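Local coordinates for kojibiose phosphorylase (Gut metagenome, PDB 6W0P), which belongs to glycoside hydrolase family 65, a family of multidomain carbohydrate-active enzymes with a beta-sandwich N-terminal domain, at residues 153-164 against 239-250. Numbering follows the deposited sequence.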
loop_
_atom_site.group_PDB
_atom_site.type_symbol
_atom_site.label_atom_id
_atom_site.label_comp_id
_atom_site.label_asym_id
_atom_site.label_seq_id
_atom_site.Cartn_x
_atom_site.Cartn_y
_atom_site.Cartn_z
ATOM N N ALA A 153 -8.935 42.151 -2.907
ATOM C CA ALA A 153 -8.495 42.114 -1.491
ATOM C C ALA A 153 -8.001 43.510 -1.111
ATOM O O ALA A 153 -7.438 44.206 -1.975
ATOM C CB ALA A 153 -7.395 41.094 -1.297
ATOM N N TYR A 154 -8.165 43.896 0.140
ATOM C CA TYR A 154 -7.794 45.240 0.627
ATOM C C TYR A 154 -6.972 45.103 1.903
ATOM O O TYR A 154 -7.248 44.209 2.755
ATOM C CB TYR A 154 -9.059 46.058 0.868
ATOM C CG TYR A 154 -10.039 45.954 -0.272
ATOM C CD1 TYR A 154 -9.696 46.391 -1.539
ATOM C CD2 TYR A 154 -11.303 45.412 -0.088
ATOM C CE1 TYR A 154 -10.585 46.289 -2.593
ATOM C CE2 TYR A 154 -12.204 45.309 -1.133
ATOM C CZ TYR A 154 -11.857 45.773 -2.386
ATOM O OH TYR A 154 -12.739 45.645 -3.420
ATOM N N GLN A 155 -6.020 46.013 2.063
ATOM C CA GLN A 155 -5.144 46.061 3.249
ATOM C C GLN A 155 -4.955 47.522 3.611
ATOM O O GLN A 155 -4.759 48.327 2.702
ATOM C CB GLN A 155 -3.798 45.405 2.961
ATOM C CG GLN A 155 -2.887 45.313 4.172
ATOM C CD GLN A 155 -1.566 44.708 3.774
ATOM O OE1 GLN A 155 -0.949 45.126 2.794
ATOM N NE2 GLN A 155 -1.143 43.695 4.518
ATOM N N MET A 156 -5.028 47.825 4.891
ATOM C CA MET A 156 -4.782 49.169 5.427
ATOM C C MET A 156 -3.757 49.015 6.546
ATOM O O MET A 156 -3.900 48.091 7.363
ATOM C CB MET A 156 -6.062 49.817 5.951
ATOM C CG MET A 156 -5.888 51.272 6.321
ATOM S SD MET A 156 -7.447 52.094 6.720
ATOM C CE MET A 156 -8.043 51.183 8.153
ATOM N N ILE A 157 -2.733 49.865 6.508
ATOM C CA ILE A 157 -1.615 49.911 7.483
ATOM C C ILE A 157 -1.528 51.348 8.002
ATOM O O ILE A 157 -1.348 52.270 7.177
ATOM C CB ILE A 157 -0.297 49.454 6.831
ATOM C CG1 ILE A 157 -0.451 48.119 6.101
ATOM C CG2 ILE A 157 0.804 49.397 7.872
ATOM C CD1 ILE A 157 0.651 47.831 5.111
ATOM N N SER A 158 -1.660 51.512 9.316
ATOM C CA SER A 158 -1.460 52.791 10.031
ATOM C C SER A 158 -0.287 52.688 11.025
ATOM O O SER A 158 -0.090 51.627 11.646
ATOM C CB SER A 158 -2.708 53.197 10.715
ATOM O OG SER A 158 -2.801 52.550 11.959
ATOM N N PHE A 159 0.446 53.790 11.178
ATOM C CA PHE A 159 1.613 53.937 12.078
ATOM C C PHE A 159 1.329 55.117 13.012
ATOM O O PHE A 159 0.864 56.166 12.521
ATOM C CB PHE A 159 2.872 54.174 11.241
ATOM C CG PHE A 159 3.256 53.062 10.295
ATOM C CD1 PHE A 159 4.077 52.027 10.706
ATOM C CD2 PHE A 159 2.843 53.076 8.976
ATOM C CE1 PHE A 159 4.449 51.022 9.833
ATOM C CE2 PHE A 159 3.211 52.065 8.104
ATOM C CZ PHE A 159 4.021 51.045 8.531
ATOM N N GLU A 160 1.531 54.954 14.316
ATOM C CA GLU A 160 1.468 56.113 15.244
ATOM C C GLU A 160 2.653 56.041 16.203
ATOM O O GLU A 160 2.614 55.191 17.124
ATOM C CB GLU A 160 0.143 56.189 16.003
ATOM C CG GLU A 160 0.041 57.453 16.855
ATOM C CD GLU A 160 -1.348 57.796 17.377
ATOM O OE1 GLU A 160 -2.337 57.223 16.863
ATOM O OE2 GLU A 160 -1.432 58.627 18.313
ATOM N N SER A 161 3.652 56.907 15.984
ATOM C CA SER A 161 4.888 57.015 16.799
ATOM C C SER A 161 4.678 58.013 17.934
ATOM O O SER A 161 4.049 59.056 17.686
ATOM C CB SER A 161 6.058 57.421 15.947
ATOM O OG SER A 161 7.271 57.219 16.656
ATOM N N ASP A 162 5.183 57.709 19.129
ATOM C CA ASP A 162 5.178 58.657 20.282
ATOM C C ASP A 162 6.271 59.726 20.084
ATOM O O ASP A 162 6.190 60.744 20.766
ATOM C CB ASP A 162 5.271 57.939 21.642
ATOM C CG ASP A 162 6.588 57.217 21.922
ATOM O OD1 ASP A 162 7.413 57.064 20.968
ATOM O OD2 ASP A 162 6.795 56.803 23.094
ATOM N N ILE A 163 7.250 59.534 19.192
ATOM C CA ILE A 163 8.273 60.579 18.849
ATOM C C ILE A 163 8.349 60.740 17.336
ATOM O O ILE A 163 7.996 59.802 16.635
ATOM C CB ILE A 163 9.676 60.259 19.407
ATOM C CG1 ILE A 163 10.225 58.946 18.848
ATOM C CG2 ILE A 163 9.693 60.268 20.926
ATOM C CD1 ILE A 163 11.655 58.666 19.233
ATOM N N ASP A 164 8.853 61.882 16.875
ATOM C CA ASP A 164 9.313 62.077 15.471
ATOM C C ASP A 164 10.338 60.984 15.149
ATOM O O ASP A 164 11.310 60.843 15.914
ATOM C CB ASP A 164 9.905 63.474 15.240
ATOM C CG ASP A 164 8.886 64.599 15.303
ATOM O OD1 ASP A 164 7.689 64.325 15.091
ATOM O OD2 ASP A 164 9.290 65.741 15.587
ATOM N N LEU A 239 7.262 59.807 10.311
ATOM C CA LEU A 239 6.155 59.797 11.288
ATOM C C LEU A 239 6.302 61.032 12.172
ATOM O O LEU A 239 7.400 61.246 12.706
ATOM C CB LEU A 239 6.211 58.512 12.120
ATOM C CG LEU A 239 6.173 57.195 11.349
ATOM C CD1 LEU A 239 6.102 56.028 12.321
ATOM C CD2 LEU A 239 5.010 57.152 10.371
ATOM N N GLU A 240 5.232 61.811 12.297
ATOM C CA GLU A 240 5.117 62.926 13.263
ATOM C C GLU A 240 4.517 62.344 14.541
ATOM O O GLU A 240 3.463 61.633 14.438
ATOM C CB GLU A 240 4.231 64.049 12.723
ATOM C CG GLU A 240 4.606 64.506 11.322
ATOM C CD GLU A 240 3.783 65.669 10.789
ATOM O OE1 GLU A 240 3.117 66.355 11.609
ATOM O OE2 GLU A 240 3.811 65.887 9.554
ATOM N N ALA A 241 5.165 62.631 15.673
ATOM C CA ALA A 241 4.732 62.238 17.033
ATOM C C ALA A 241 3.216 62.429 17.179
ATOM O O ALA A 241 2.711 63.536 16.860
ATOM C CB ALA A 241 5.477 63.048 18.063
ATOM N N ASN A 242 2.517 61.373 17.601
ATOM C CA ASN A 242 1.077 61.421 17.968
ATOM C C ASN A 242 0.177 61.668 16.738
ATOM O O ASN A 242 -0.995 61.988 16.943
ATOM C CB ASN A 242 0.851 62.474 19.062
ATOM C CG ASN A 242 1.843 62.360 20.203
ATOM O OD1 ASN A 242 2.046 61.269 20.723
ATOM N ND2 ASN A 242 2.476 63.463 20.579
ATOM N N LYS A 243 0.667 61.511 15.507
ATOM C CA LYS A 243 -0.141 61.722 14.270
ATOM C C LYS A 243 -0.164 60.438 13.439
ATOM O O LYS A 243 0.887 59.995 12.979
ATOM C CB LYS A 243 0.408 62.865 13.409
ATOM C CG LYS A 243 -0.533 63.314 12.299
ATOM C CD LYS A 243 0.087 64.321 11.340
ATOM C CE LYS A 243 -0.852 64.710 10.211
ATOM N NZ LYS A 243 -0.427 65.971 9.554
ATOM N N GLU A 244 -1.341 59.861 13.247
ATOM C CA GLU A 244 -1.466 58.547 12.581
ATOM C C GLU A 244 -1.189 58.745 11.089
ATOM O O GLU A 244 -1.707 59.701 10.517
ATOM C CB GLU A 244 -2.836 57.959 12.878
ATOM C CG GLU A 244 -3.055 56.646 12.182
ATOM C CD GLU A 244 -4.460 56.138 12.390
ATOM O OE1 GLU A 244 -5.205 56.118 11.404
ATOM O OE2 GLU A 244 -4.791 55.798 13.537
ATOM N N LYS A 245 -0.345 57.895 10.510
ATOM C CA LYS A 245 -0.049 57.850 9.063
ATOM C C LYS A 245 -0.585 56.516 8.545
ATOM O O LYS A 245 -0.148 55.481 9.059
ATOM C CB LYS A 245 1.463 57.993 8.856
ATOM C CG LYS A 245 1.938 57.889 7.419
ATOM C CD LYS A 245 1.610 59.128 6.615
ATOM C CE LYS A 245 1.902 58.971 5.131
ATOM N NZ LYS A 245 0.890 59.670 4.294
ATOM N N THR A 246 -1.521 56.544 7.602
ATOM C CA THR A 246 -2.196 55.329 7.078
ATOM C C THR A 246 -1.908 55.249 5.591
ATOM O O THR A 246 -1.850 56.284 4.993
ATOM C CB THR A 246 -3.720 55.305 7.295
ATOM O OG1 THR A 246 -4.353 56.263 6.444
ATOM C CG2 THR A 246 -4.133 55.620 8.711
ATOM N N ILE A 247 -1.815 54.038 5.057
ATOM C CA ILE A 247 -1.815 53.746 3.599
ATOM C C ILE A 247 -2.818 52.608 3.365
ATOM O O ILE A 247 -2.935 51.733 4.248
ATOM C CB ILE A 247 -0.386 53.411 3.134
ATOM C CG1 ILE A 247 -0.310 53.143 1.633
ATOM C CG2 ILE A 247 0.208 52.264 3.924
ATOM C CD1 ILE A 247 1.123 53.053 1.113
ATOM N N THR A 248 -3.531 52.634 2.236
ATOM C CA THR A 248 -4.444 51.544 1.811
ATOM C C THR A 248 -3.867 50.864 0.573
ATOM O O THR A 248 -3.572 51.578 -0.396
ATOM C CB THR A 248 -5.851 52.083 1.553
ATOM O OG1 THR A 248 -6.206 52.742 2.764
ATOM C CG2 THR A 248 -6.839 50.999 1.188
ATOM N N ARG A 249 -3.688 49.546 0.638
ATOM C CA ARG A 249 -3.340 48.687 -0.515
ATOM C C ARG A 249 -4.607 48.031 -1.086
ATOM O O ARG A 249 -5.300 47.305 -0.326
ATOM C CB ARG A 249 -2.362 47.592 -0.094
ATOM C CG ARG A 249 -1.696 46.926 -1.283
ATOM C CD ARG A 249 -1.418 45.462 -1.065
ATOM N NE ARG A 249 -0.577 45.195 0.096
ATOM C CZ ARG A 249 0.567 44.532 0.068
ATOM N NH1 ARG A 249 1.057 44.108 -1.078
ATOM N NH2 ARG A 249 1.216 44.268 1.190
ATOM N N TYR A 250 -4.861 48.265 -2.377
ATOM C CA TYR A 250 -5.876 47.569 -3.206
ATOM C C TYR A 250 -5.173 46.472 -4.002
ATOM O O TYR A 250 -4.129 46.759 -4.640
ATOM C CB TYR A 250 -6.576 48.563 -4.129
ATOM C CG TYR A 250 -7.206 49.711 -3.385
ATOM C CD1 TYR A 250 -6.464 50.833 -3.070
ATOM C CD2 TYR A 250 -8.529 49.671 -2.960
ATOM C CE1 TYR A 250 -7.022 51.901 -2.384
ATOM C CE2 TYR A 250 -9.095 50.725 -2.249
ATOM C CZ TYR A 250 -8.339 51.853 -1.966
ATOM O OH TYR A 250 -8.835 52.936 -1.301
HETATM O O HOH W 1 -3.079 54.992 15.496
HETATM O O HOH W 2 3.339 58.799 14.074
HETATM O O HOH W 3 4.282 61.330 22.629
#
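Q155 lies alongside R249, the two side chains pointing the same way off one face of an antiparallel strand pair. The guanidinium meets the amide side-on: OE1 of Q155 accepts hydrogen bonds from NE of R249 at 2.7 Å and from NH2 of R249 at 2.8 Å. OE1 lies close to the guanidinium plane, yet the two flat groups are turned 42° apart, with NH2 on an oxygen lone pair and NE tilted from the amide plane. With CG anti to the backbone N (chi1 -175°) and the chain straight beyond it, Q155 carries its amide up to the arginine. R249 also donates to the carbonyls of H172 and K93, and Q155 NE2 to that of F92.

Along the strands, paired backbone hydrogen bonds join Q155 to R249, I157 to I247 and F159 to K245. Strands 153-161 and 245-250 are neighbours in the large antiparallel sheet of the family 65 N-terminal beta-sandwich. From the facing sheet, L239, ending strand 230-239, brings CD2 to 3.8 Å from CB of F159, and both touch I167 of strand 165-174. On the other face, CD1 of Y154 touches CD2 of Y250 at 3.8 Å, beside helix 282-300.

At the far end, the type II turn from E240 to K243 gives N242 N to S161 O and A241 N to D164 OD1. Nearby, a water donates to both E160 OE1 and E244 OE2, 4.4 Å apart, and probably eases their repulsion. The contact thus passes from a buried arginine, its charge probably spread over neutral oxygens, through apolar contact between the sheets, to a hydrated acidic end.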